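Local coordinates for protein FAD-binding oxidoreductase (PDB 7PBG) that oxidises 4-ethylphenol and related 4-alkylphenols with a covalently attached FAD cofactor, a dehydrogenation that can yield 4-vinylphenols, at residues E40-F45 and L90-S96; I79-S85 and T102-G108. All coordinates share one frame; numbering follows the deposited sequence.

Interaction 1 (E40-F45 and L90-S96); sequences EYDDKF and LGYGGSS. With FAD (flavin-adenine dinucleotide), chain C.
Ser95 reaches across to Tyr41 with the one direct hydrogen bond between these two loops, and the rest of the joint shows how water and glycine can fit irregular backbones together. The bond, OG of Ser95 to the carbonyl O of Tyr41, is short at 2.5 Å and arrives from above the carbonyl plane. Its donor is placed there by a chi1 of 55°, which sets OG between the backbone N and the carbonyl carbon.

Waters make the other polar links. One gives hydrogens to Glu40 O and Ser95 OG; a second joins Asp42 O to Ser95 N. A third donates to Asp43 OD1 and accepts from the backbone N atoms of Gly91 and Gly93, the latter at 2.8 Å. The Asp43 side chain extends away from its backbone N (chi1 -172°), which brings the carboxylate beside the Gly93 peptide, with CG 3.3 Å from Gly93 O. OD1 also closes an Asx turn with Phe45 N, 2.9 Å away and above the carboxylate plane, while OD2 binds His479. Gly93 begins a type II' beta turn, and its O is gripped twice, by Ser96 N and by Ser96 OG at 2.7 Å. A CB on Gly94 would come tight against Asp43 OD1.

The apolar part is Leu90 against Phe45. CD2 of Leu90 sits over the centre of the Phe45 ring, 4.2 Å from its centroid and 9° off the normal, a CH-pi contact, and also meets Lys44 CB at 3.7 Å.

Leu90 and Gly94 line the FAD pocket, and Phe45 meets His395, the residue covalently joined to FAD, edge-to-face. The 40-45 loop follows helix 35-39 and leads toward strand 57-59; the 90-96 loop lies between strands 81-84 and 103-106, where Gly91 shares a backbone hydrogen bond with Phe397 of strand 393-402.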
# COMPACT_ATOMS: atom_id res chain seq x y z
N GLU A 40 33.96 10.00 5.38
CA GLU A 40 32.71 10.67 5.82
C GLU A 40 31.52 9.70 5.64
O GLU A 40 30.49 9.88 6.34
CB GLU A 40 32.51 11.94 5.01
CG GLU A 40 31.35 12.80 5.46
CD GLU A 40 31.37 14.21 4.88
OE1 GLU A 40 32.46 14.83 4.84
OE2 GLU A 40 30.29 14.69 4.44
N TYR A 41 31.61 8.80 4.68
CA TYR A 41 30.47 7.94 4.25
C TYR A 41 30.60 6.55 4.88
O TYR A 41 29.76 5.69 4.59
CB TYR A 41 30.33 7.92 2.72
CG TYR A 41 29.87 9.22 2.15
CD1 TYR A 41 28.53 9.54 2.05
CD2 TYR A 41 30.80 10.21 1.84
CE1 TYR A 41 28.11 10.75 1.52
CE2 TYR A 41 30.39 11.42 1.32
CZ TYR A 41 29.04 11.70 1.17
OH TYR A 41 28.65 12.91 0.67
N ASP A 42 31.65 6.29 5.67
CA ASP A 42 31.69 5.05 6.49
C ASP A 42 30.60 5.13 7.58
O ASP A 42 30.19 6.23 7.98
CB ASP A 42 33.06 4.88 7.14
CG ASP A 42 34.20 4.67 6.15
OD1 ASP A 42 33.91 4.34 4.96
OD2 ASP A 42 35.36 4.81 6.60
N ASP A 43 30.11 3.98 8.04
CA ASP A 43 29.03 3.92 9.04
C ASP A 43 29.47 4.73 10.26
O ASP A 43 30.55 4.42 10.82
CB ASP A 43 28.76 2.45 9.38
CG ASP A 43 27.55 2.17 10.24
OD1 ASP A 43 26.92 3.17 10.72
OD2 ASP A 43 27.22 0.92 10.39
N LYS A 44 28.62 5.65 10.74
CA LYS A 44 28.91 6.39 11.99
C LYS A 44 28.85 5.46 13.20
O LYS A 44 29.56 5.75 14.20
CB LYS A 44 27.94 7.55 12.17
CG LYS A 44 27.92 8.57 11.05
CD LYS A 44 29.26 9.16 10.73
CE LYS A 44 29.19 10.37 9.82
NZ LYS A 44 30.54 10.72 9.32
N PHE A 45 28.01 4.40 13.14
CA PHE A 45 27.71 3.44 14.23
C PHE A 45 28.03 2.04 13.75
O PHE A 45 27.17 1.15 13.70
CB PHE A 45 26.26 3.51 14.72
CG PHE A 45 25.77 4.83 15.24
CD1 PHE A 45 26.61 5.89 15.52
CD2 PHE A 45 24.41 5.00 15.40
CE1 PHE A 45 26.10 7.09 16.00
CE2 PHE A 45 23.90 6.20 15.87
CZ PHE A 45 24.74 7.23 16.17
N LEU A 90 21.26 5.83 10.34
CA LEU A 90 21.90 5.48 11.61
C LEU A 90 21.12 4.35 12.26
O LEU A 90 19.86 4.43 12.32
CB LEU A 90 21.94 6.69 12.53
CG LEU A 90 22.84 7.82 12.04
CD1 LEU A 90 22.70 8.96 13.01
CD2 LEU A 90 24.29 7.39 11.89
N GLY A 91 21.85 3.35 12.73
CA GLY A 91 21.31 2.15 13.39
C GLY A 91 21.06 1.01 12.43
O GLY A 91 20.71 -0.11 12.92
N TYR A 92 21.26 1.27 11.11
CA TYR A 92 20.98 0.30 10.03
C TYR A 92 22.16 0.30 9.06
O TYR A 92 22.06 -0.38 8.03
CB TYR A 92 19.65 0.62 9.36
CG TYR A 92 18.48 0.52 10.31
CD1 TYR A 92 17.94 -0.71 10.71
CD2 TYR A 92 17.79 1.65 10.65
CE1 TYR A 92 16.84 -0.76 11.56
CE2 TYR A 92 16.69 1.62 11.49
CZ TYR A 92 16.17 0.40 11.88
OH TYR A 92 15.09 0.43 12.71
N GLY A 93 23.22 1.04 9.34
CA GLY A 93 24.42 1.04 8.50
C GLY A 93 24.84 2.43 8.07
O GLY A 93 25.85 2.52 7.43
N GLY A 94 24.06 3.47 8.37
CA GLY A 94 24.41 4.84 7.98
C GLY A 94 24.41 4.98 6.47
O GLY A 94 23.34 4.79 5.87
N SER A 95 25.53 5.39 5.88
CA SER A 95 25.70 5.50 4.41
C SER A 95 26.53 4.32 3.88
O SER A 95 26.85 4.30 2.69
CB SER A 95 26.34 6.81 4.06
OG SER A 95 27.56 6.96 4.78
N SER A 96 26.78 3.30 4.70
CA SER A 96 27.76 2.25 4.35
C SER A 96 27.09 1.26 3.40
O SER A 96 25.92 0.93 3.54
CB SER A 96 28.38 1.60 5.57
OG SER A 96 27.51 0.76 6.32
PA FAD C . 19.05 7.14 3.47
O1A FAD C . 20.23 6.72 4.29
O2A FAD C . 19.26 8.16 2.38
O5B FAD C . 18.45 5.85 2.80
C5B FAD C . 18.26 4.64 3.53
C4B FAD C . 18.35 3.50 2.54
O4B FAD C . 17.26 3.57 1.58
C3B FAD C . 19.62 3.45 1.68
O3B FAD C . 20.70 2.85 2.37
C2B FAD C . 19.13 2.72 0.42
O2B FAD C . 19.12 1.32 0.67
C1B FAD C . 17.72 3.28 0.27
N9A FAD C . 17.64 4.48 -0.52
C8A FAD C . 17.56 5.75 -0.04
N7A FAD C . 17.47 6.63 -0.99
C5A FAD C . 17.56 5.92 -2.16
C6A FAD C . 17.47 6.30 -3.50
N6A FAD C . 17.38 7.57 -3.90
N1A FAD C . 17.57 5.31 -4.43
C2A FAD C . 17.67 4.03 -4.01
N3A FAD C . 17.73 3.55 -2.77
C4A FAD C . 17.66 4.57 -1.88
N1 FAD C . 13.73 5.80 11.57
C2 FAD C . 12.43 5.91 11.38
O2 FAD C . 11.90 5.52 10.31
N3 FAD C . 11.63 6.53 12.27
C4 FAD C . 12.09 7.00 13.47
O4 FAD C . 11.33 7.62 14.23
C4X FAD C . 13.44 6.86 13.74
N5 FAD C . 13.88 7.29 14.89
C5X FAD C . 15.23 7.15 15.13
C6 FAD C . 15.73 7.63 16.35
C7 FAD C . 17.07 7.59 16.65
C7M FAD C . 17.56 8.13 17.97
C8 FAD C . 17.96 7.05 15.69
C8M FAD C . 19.43 6.98 15.97
C9 FAD C . 17.48 6.55 14.50
C9A FAD C . 16.11 6.60 14.17
N10 FAD C . 15.59 6.15 12.96
C10 FAD C . 14.24 6.28 12.70
C1' FAD C . 16.47 5.63 11.88
C2' FAD C . 16.97 6.73 10.92
O2' FAD C . 17.39 7.92 11.65
C3' FAD C . 15.93 7.22 9.89
O3' FAD C . 15.22 6.13 9.35
C4' FAD C . 16.49 8.06 8.73
O4' FAD C . 15.46 8.90 8.19
C5' FAD C . 17.07 7.18 7.65
O5' FAD C . 18.16 7.82 6.97
P FAD C . 17.92 8.68 5.65
O1P FAD C . 19.10 9.59 5.47
O2P FAD C . 16.57 9.29 5.78
O3P FAD C . 17.89 7.59 4.48
O HOH W 1 28.02 8.87 6.75
O HOH W 2 27.17 6.57 8.20
O HOH W 3 24.32 2.39 11.58
O HOH W 4 28.73 -0.76 9.00

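Interaction 2 (I79-S85 and T102-G108). With FAD (flavin-adenine dinucleotide), chain C.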
# COMPACT_ATOMS: atom_id res chain seq x y z
N ILE A 79 31.22 -2.85 -11.44
CA ILE A 79 31.48 -2.16 -10.15
C ILE A 79 30.16 -1.98 -9.41
O ILE A 79 29.25 -1.38 -9.98
CB ILE A 79 32.22 -0.84 -10.40
CG1 ILE A 79 33.66 -1.13 -10.88
CG2 ILE A 79 32.15 0.02 -9.16
CD1 ILE A 79 34.41 0.10 -11.30
N PRO A 80 30.04 -2.55 -8.19
CA PRO A 80 28.85 -2.37 -7.37
C PRO A 80 28.66 -0.92 -6.90
O PRO A 80 29.66 -0.18 -6.67
CB PRO A 80 29.03 -3.36 -6.22
CG PRO A 80 30.52 -3.51 -6.10
CD PRO A 80 31.05 -3.38 -7.50
N LEU A 81 27.38 -0.52 -6.84
CA LEU A 81 26.95 0.85 -6.47
C LEU A 81 26.06 0.73 -5.23
O LEU A 81 25.29 -0.24 -5.11
CB LEU A 81 26.13 1.47 -7.61
CG LEU A 81 26.81 1.67 -8.96
CD1 LEU A 81 25.85 2.30 -9.95
CD2 LEU A 81 28.07 2.52 -8.81
N HIS A 82 26.11 1.73 -4.38
CA HIS A 82 25.12 1.90 -3.27
C HIS A 82 24.68 3.33 -3.37
O HIS A 82 25.55 4.26 -3.22
CB HIS A 82 25.71 1.53 -1.91
CG HIS A 82 24.79 1.83 -0.77
ND1 HIS A 82 23.41 1.53 -0.82
CD2 HIS A 82 25.04 2.37 0.44
CE1 HIS A 82 22.88 1.87 0.33
NE2 HIS A 82 23.86 2.43 1.13
N ALA A 83 23.41 3.52 -3.69
CA ALA A 83 22.78 4.83 -3.84
C ALA A 83 21.90 5.11 -2.62
O ALA A 83 21.15 4.22 -2.15
CB ALA A 83 21.97 4.84 -5.10
N PHE A 84 21.94 6.33 -2.15
CA PHE A 84 21.11 6.74 -1.00
C PHE A 84 20.84 8.22 -1.17
O PHE A 84 21.48 8.90 -1.97
CB PHE A 84 21.83 6.43 0.32
CG PHE A 84 23.27 6.85 0.39
CD1 PHE A 84 23.66 8.16 0.70
CD2 PHE A 84 24.26 5.94 0.08
CE1 PHE A 84 25.00 8.51 0.71
CE2 PHE A 84 25.60 6.31 0.09
CZ PHE A 84 25.97 7.58 0.42
N SER A 85 19.87 8.66 -0.41
CA SER A 85 19.37 10.05 -0.45
C SER A 85 20.18 10.94 0.47
O SER A 85 20.84 11.88 -0.05
CB SER A 85 17.91 10.05 -0.17
OG SER A 85 17.23 9.36 -1.18
N THR A 102 32.44 -0.80 -2.63
CA THR A 102 31.27 -0.30 -3.38
C THR A 102 31.51 1.18 -3.64
O THR A 102 32.03 1.85 -2.75
CB THR A 102 29.98 -0.63 -2.65
OG1 THR A 102 29.91 -2.07 -2.64
CG2 THR A 102 28.74 -0.03 -3.30
N VAL A 103 31.14 1.65 -4.83
CA VAL A 103 31.13 3.09 -5.15
C VAL A 103 29.82 3.65 -4.59
O VAL A 103 28.75 3.12 -4.97
CB VAL A 103 31.29 3.33 -6.65
CG1 VAL A 103 31.01 4.76 -7.03
CG2 VAL A 103 32.68 2.90 -7.14
N LEU A 104 29.87 4.70 -3.78
CA LEU A 104 28.65 5.27 -3.16
C LEU A 104 28.12 6.41 -4.03
O LEU A 104 28.95 7.23 -4.57
CB LEU A 104 29.02 5.75 -1.77
CG LEU A 104 29.83 4.76 -0.93
CD1 LEU A 104 30.01 5.32 0.46
CD2 LEU A 104 29.14 3.41 -0.86
N LEU A 105 26.79 6.45 -4.20
CA LEU A 105 26.13 7.58 -4.88
C LEU A 105 25.37 8.34 -3.80
O LEU A 105 24.34 7.88 -3.41
CB LEU A 105 25.17 7.11 -5.98
CG LEU A 105 25.80 6.71 -7.30
CD1 LEU A 105 26.97 5.76 -7.13
CD2 LEU A 105 24.75 6.15 -8.26
N HIS A 106 25.86 9.51 -3.39
CA HIS A 106 25.09 10.39 -2.48
C HIS A 106 24.26 11.35 -3.33
O HIS A 106 24.74 12.44 -3.65
CB HIS A 106 26.04 11.05 -1.50
CG HIS A 106 25.34 11.94 -0.54
ND1 HIS A 106 25.99 12.89 0.15
CD2 HIS A 106 24.04 12.06 -0.26
CE1 HIS A 106 25.12 13.57 0.87
NE2 HIS A 106 23.92 13.07 0.66
N LEU A 107 23.04 10.95 -3.63
CA LEU A 107 22.13 11.70 -4.51
C LEU A 107 21.78 13.04 -3.88
O LEU A 107 21.62 13.99 -4.63
CB LEU A 107 20.88 10.88 -4.83
CG LEU A 107 21.02 10.02 -6.09
CD1 LEU A 107 21.87 8.81 -5.85
CD2 LEU A 107 19.66 9.67 -6.67
N GLY A 108 21.58 13.06 -2.56
CA GLY A 108 20.98 14.21 -1.90
C GLY A 108 21.93 15.40 -1.83
O GLY A 108 21.46 16.50 -1.56
PA FAD C . 19.05 7.14 3.47
O1A FAD C . 20.23 6.72 4.29
O2A FAD C . 19.26 8.16 2.38
O5B FAD C . 18.45 5.85 2.80
C5B FAD C . 18.26 4.64 3.53
C4B FAD C . 18.35 3.50 2.54
O4B FAD C . 17.26 3.57 1.58
C3B FAD C . 19.62 3.45 1.68
O3B FAD C . 20.70 2.85 2.37
C2B FAD C . 19.13 2.72 0.42
O2B FAD C . 19.12 1.32 0.67
C1B FAD C . 17.72 3.28 0.27
N9A FAD C . 17.64 4.48 -0.52
C8A FAD C . 17.56 5.75 -0.04
N7A FAD C . 17.47 6.63 -0.99
C5A FAD C . 17.56 5.92 -2.16
C6A FAD C . 17.47 6.30 -3.50
N6A FAD C . 17.38 7.57 -3.90
N1A FAD C . 17.57 5.31 -4.43
C2A FAD C . 17.67 4.03 -4.01
N3A FAD C . 17.73 3.55 -2.77
C4A FAD C . 17.66 4.57 -1.88
N1 FAD C . 13.73 5.80 11.57
C2 FAD C . 12.43 5.91 11.38
O2 FAD C . 11.90 5.52 10.31
N3 FAD C . 11.63 6.53 12.27
C4 FAD C . 12.09 7.00 13.47
O4 FAD C . 11.33 7.62 14.23
C4X FAD C . 13.44 6.86 13.74
N5 FAD C . 13.88 7.29 14.89
C5X FAD C . 15.23 7.15 15.13
C6 FAD C . 15.73 7.63 16.35
C7 FAD C . 17.07 7.59 16.65
C7M FAD C . 17.56 8.13 17.97
C8 FAD C . 17.96 7.05 15.69
C8M FAD C . 19.43 6.98 15.97
C9 FAD C . 17.48 6.55 14.50
C9A FAD C . 16.11 6.60 14.17
N10 FAD C . 15.59 6.15 12.96
C10 FAD C . 14.24 6.28 12.70
C1' FAD C . 16.47 5.63 11.88
C2' FAD C . 16.97 6.73 10.92
O2' FAD C . 17.39 7.92 11.65
C3' FAD C . 15.93 7.22 9.89
O3' FAD C . 15.22 6.13 9.35
C4' FAD C . 16.49 8.06 8.73
O4' FAD C . 15.46 8.90 8.19
C5' FAD C . 17.07 7.18 7.65
O5' FAD C . 18.16 7.82 6.97
P FAD C . 17.92 8.68 5.65
O1P FAD C . 19.10 9.59 5.47
O2P FAD C . 16.57 9.29 5.78
O3P FAD C . 17.89 7.59 4.48
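Two neighbouring parallel strands, 81-84 and 103-106, pair here in the small mixed sheet of the FAD-binding domain of the PCMH type, with 81-84 outermost in the chain's own sheet. Five good backbone hydrogen bonds alternate between them, from Val103 N to Pro80 O through Leu107 N to Phe84 O; the tightest joins Leu105 N to His82 O at 2.7 Å. Leu81, Ala83, Val103 and Leu105 share one face, where CD2 of Leu81 meets CD1 of Leu105 at 3.8 Å; helix 64-77 packs against both leucines.

The other face carries His82, Phe84, Leu104 and His106. Chi1 of 47° swings the Phe84 ring back over the neighbouring strand: Leu105 O lies over its centre, CE1 of Phe84 touches CB of His106 at 3.5 Å, and CE2 of Phe84 meets CB of Leu104. The Phe84 and His106 rings are nearly parallel but slid apart, while CD2 of Phe84 rests over a face of His82. With an alanine here, Leu104 and His106 would probably lose their common neighbour, and the His82 ring would be freer to turn.

The strand end delivers Ser85 to the adenine, its OG donating to N7A of FAD at 2.7 Å.

How the interactions relate
From the N terminus, the chain leaves helix 35-39 and runs through 40-45, continues by strand 57-59 and helix 64-77 into 79-85, and then passes through 90-96 before coming alongside again, in the same direction, as 102-108. The segments therefore alternate: interaction 1 closes a loop of 44 intervening residues, interaction 2 one of 16, and the two cross. Interaction 2 pairs strands of the sheet, whereas interaction 1 clamps the connection between those strands to the loop after helix 35-39. They meet directly: Tyr41 OH lies 2.7 Å from His106 ND1, probably hydrogen-bonded, and Tyr41 CB packs on Leu104. Both touch FAD, interaction 2 near the adenosine and interaction 1 farther along toward the flavin.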